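Local structure of D,D-dipeptidase/D,D-carboxypeptidase (Enterococcus faecalis, 4MUQ) at residues Phe193-Leu198 / Ile215-Ala220. The protein is a zinc-dependent D,D-peptidase of vancomycin resistance that probably cleaves D-Ala-D-Ala dipeptides and the terminal D-Ala of peptidoglycan precursors. Residues are numbered along the deposited sequence; the frame is centred on the assembly and turned at random.
Sequences FIKAYL and IYYVPA
The type I beta turn Ile194-Tyr197, which continues the chain from helix 187-194, docks on strand 213-219 of a four-stranded antiparallel sheet through Tyr217, Ile215 and one backbone bond. The turn is closed by Tyr197 N bonding to Ile194 O at 2.9 Å, and Tyr197 O then takes the amide of Tyr217, N to O 2.8 Å and nearly straight at 168°. Tyr216 CA lies 3.3 Å from the same Tyr197 O, a bent and secondary CA-H...O contact. The Tyr217 ring leans onto the turn, its CG anti to the backbone N (chi1 171°), and Lys195 CG sits over the centre of one ring face in a CH-pi contact, 3.6 Å from the centroid. Lys195 and the tyrosine run side by side in the same direction; a bend at chi3 (67°) keeps Lys195 CE 3.8 Å from Tyr217 CZ. Both polar ends finish on Asp243, Lys195 NZ by a salt bridge to OD2 and Tyr217 OH by a hydrogen bond to OD1, consistent with the chain staying over the ring. Leu198 CD2 meets the ring at its edge, in plane, 3.9 Å from Tyr217 CD2. Deeper in, Ile194 crosses Ile215 at about a right angle, Ile194 CD1 to Ile215 CG2 3.6 Å, and both side chains touch Val246 of strand 244-250. Away from the zinc site, this is a beta turn held against an antiparallel sheet.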
loop_
_atom_site.group_PDB
_atom_site.type_symbol
_atom_site.label_atom_id
_atom_site.label_comp_id
_atom_site.label_asym_id
_atom_site.label_seq_id
_atom_site.Cartn_x
_atom_site.Cartn_y
_atom_site.Cartn_z
ATOM N N PHE A 193 12.173 6.019 -7.689
ATOM C CA PHE A 193 12.908 7.044 -6.949
ATOM C C PHE A 193 13.904 6.432 -5.974
ATOM O O PHE A 193 15.072 6.818 -5.938
ATOM C CB PHE A 193 11.894 7.902 -6.186
ATOM C CG PHE A 193 12.506 8.842 -5.169
ATOM C CD1 PHE A 193 12.999 10.077 -5.547
ATOM C CD2 PHE A 193 12.493 8.514 -3.815
ATOM C CE1 PHE A 193 13.531 10.945 -4.603
ATOM C CE2 PHE A 193 13.010 9.375 -2.871
ATOM C CZ PHE A 193 13.529 10.587 -3.265
ATOM N N ILE A 194 13.436 5.470 -5.183
ATOM C CA ILE A 194 14.280 4.927 -4.125
ATOM C C ILE A 194 15.491 4.138 -4.651
ATOM O O ILE A 194 16.493 3.986 -3.949
ATOM C CB ILE A 194 13.459 4.106 -3.103
ATOM C CG1 ILE A 194 14.194 4.046 -1.763
ATOM C CG2 ILE A 194 13.152 2.727 -3.644
ATOM C CD1 ILE A 194 14.331 5.400 -1.095
ATOM N N LYS A 195 15.424 3.670 -5.894
ATOM C CA LYS A 195 16.557 2.944 -6.468
ATOM C C LYS A 195 17.782 3.840 -6.672
ATOM O O LYS A 195 18.873 3.347 -6.915
ATOM C CB LYS A 195 16.146 2.226 -7.763
ATOM C CG LYS A 195 15.109 1.114 -7.533
ATOM C CD LYS A 195 14.562 0.527 -8.824
ATOM C CE LYS A 195 15.613 -0.239 -9.585
ATOM N NZ LYS A 195 15.035 -0.897 -10.789
ATOM N N ALA A 196 17.603 5.152 -6.535
ATOM C CA ALA A 196 18.713 6.098 -6.617
ATOM C C ALA A 196 19.517 6.138 -5.325
ATOM O O ALA A 196 20.596 6.731 -5.282
ATOM C CB ALA A 196 18.200 7.488 -6.954
ATOM N N TYR A 197 18.980 5.530 -4.274
ATOM C CA TYR A 197 19.622 5.534 -2.962
ATOM C C TYR A 197 20.063 4.131 -2.546
ATOM O O TYR A 197 19.274 3.353 -2.017
ATOM C CB TYR A 197 18.677 6.122 -1.912
ATOM C CG TYR A 197 18.339 7.573 -2.161
ATOM C CD1 TYR A 197 19.157 8.588 -1.682
ATOM C CD2 TYR A 197 17.217 7.928 -2.891
ATOM C CE1 TYR A 197 18.860 9.914 -1.917
ATOM C CE2 TYR A 197 16.921 9.253 -3.137
ATOM C CZ TYR A 197 17.739 10.240 -2.637
ATOM O OH TYR A 197 17.437 11.560 -2.878
ATOM N N LEU A 198 21.328 3.811 -2.789
ATOM C CA LEU A 198 21.872 2.507 -2.421
ATOM C C LEU A 198 22.462 2.572 -1.018
ATOM O O LEU A 198 22.414 3.617 -0.375
ATOM C CB LEU A 198 22.934 2.084 -3.426
ATOM C CG LEU A 198 22.455 2.222 -4.868
ATOM C CD1 LEU A 198 23.577 1.907 -5.830
ATOM C CD2 LEU A 198 21.279 1.301 -5.104
ATOM N N ILE A 215 16.657 5.012 4.528
ATOM C CA ILE A 215 16.035 4.091 3.583
ATOM C C ILE A 215 16.981 3.880 2.407
ATOM O O ILE A 215 17.603 4.833 1.919
ATOM C CB ILE A 215 14.725 4.666 3.051
ATOM C CG1 ILE A 215 13.776 4.966 4.206
ATOM C CG2 ILE A 215 14.048 3.689 2.102
ATOM C CD1 ILE A 215 12.567 5.748 3.790
ATOM N N TYR A 216 17.109 2.634 1.961
ATOM C CA TYR A 216 17.936 2.356 0.792
ATOM C C TYR A 216 17.464 1.129 0.027
ATOM O O TYR A 216 16.747 0.275 0.559
ATOM C CB TYR A 216 19.433 2.263 1.148
ATOM C CG TYR A 216 19.821 1.166 2.117
ATOM C CD1 TYR A 216 20.355 -0.036 1.659
ATOM C CD2 TYR A 216 19.674 1.338 3.487
ATOM C CE1 TYR A 216 20.725 -1.033 2.540
ATOM C CE2 TYR A 216 20.043 0.346 4.377
ATOM C CZ TYR A 216 20.566 -0.838 3.894
ATOM O OH TYR A 216 20.936 -1.831 4.774
ATOM N N TYR A 217 17.870 1.069 -1.235
ATOM C CA TYR A 217 17.516 -0.018 -2.129
ATOM C C TYR A 217 18.678 -0.990 -2.259
ATOM O O TYR A 217 19.837 -0.579 -2.279
ATOM C CB TYR A 217 17.166 0.557 -3.502
ATOM C CG TYR A 217 16.993 -0.480 -4.585
ATOM C CD1 TYR A 217 15.824 -1.230 -4.681
ATOM C CD2 TYR A 217 17.992 -0.700 -5.521
ATOM C CE1 TYR A 217 15.667 -2.169 -5.675
ATOM C CE2 TYR A 217 17.840 -1.640 -6.515
ATOM C CZ TYR A 217 16.670 -2.371 -6.586
ATOM O OH TYR A 217 16.526 -3.307 -7.585
ATOM N N VAL A 218 18.353 -2.279 -2.331
ATOM C CA VAL A 218 19.329 -3.337 -2.552
ATOM C C VAL A 218 18.832 -4.204 -3.702
ATOM O O VAL A 218 17.780 -4.826 -3.594
ATOM C CB VAL A 218 19.494 -4.224 -1.298
ATOM C CG1 VAL A 218 20.495 -5.341 -1.560
ATOM C CG2 VAL A 218 19.930 -3.394 -0.101
ATOM N N PRO A 219 19.565 -4.240 -4.820
ATOM C CA PRO A 219 19.125 -5.096 -5.930
ATOM C C PRO A 219 19.212 -6.585 -5.579
ATOM O O PRO A 219 20.157 -7.017 -4.917
ATOM C CB PRO A 219 20.133 -4.767 -7.036
ATOM C CG PRO A 219 21.372 -4.333 -6.303
ATOM C CD PRO A 219 20.855 -3.581 -5.103
ATOM N N ALA A 220 18.241 -7.369 -6.029
ATOM C CA ALA A 220 18.260 -8.802 -5.767
ATOM C C ALA A 220 19.266 -9.513 -6.655
ATOM O O ALA A 220 19.343 -9.258 -7.859
ATOM C CB ALA A 220 16.877 -9.400 -5.963
#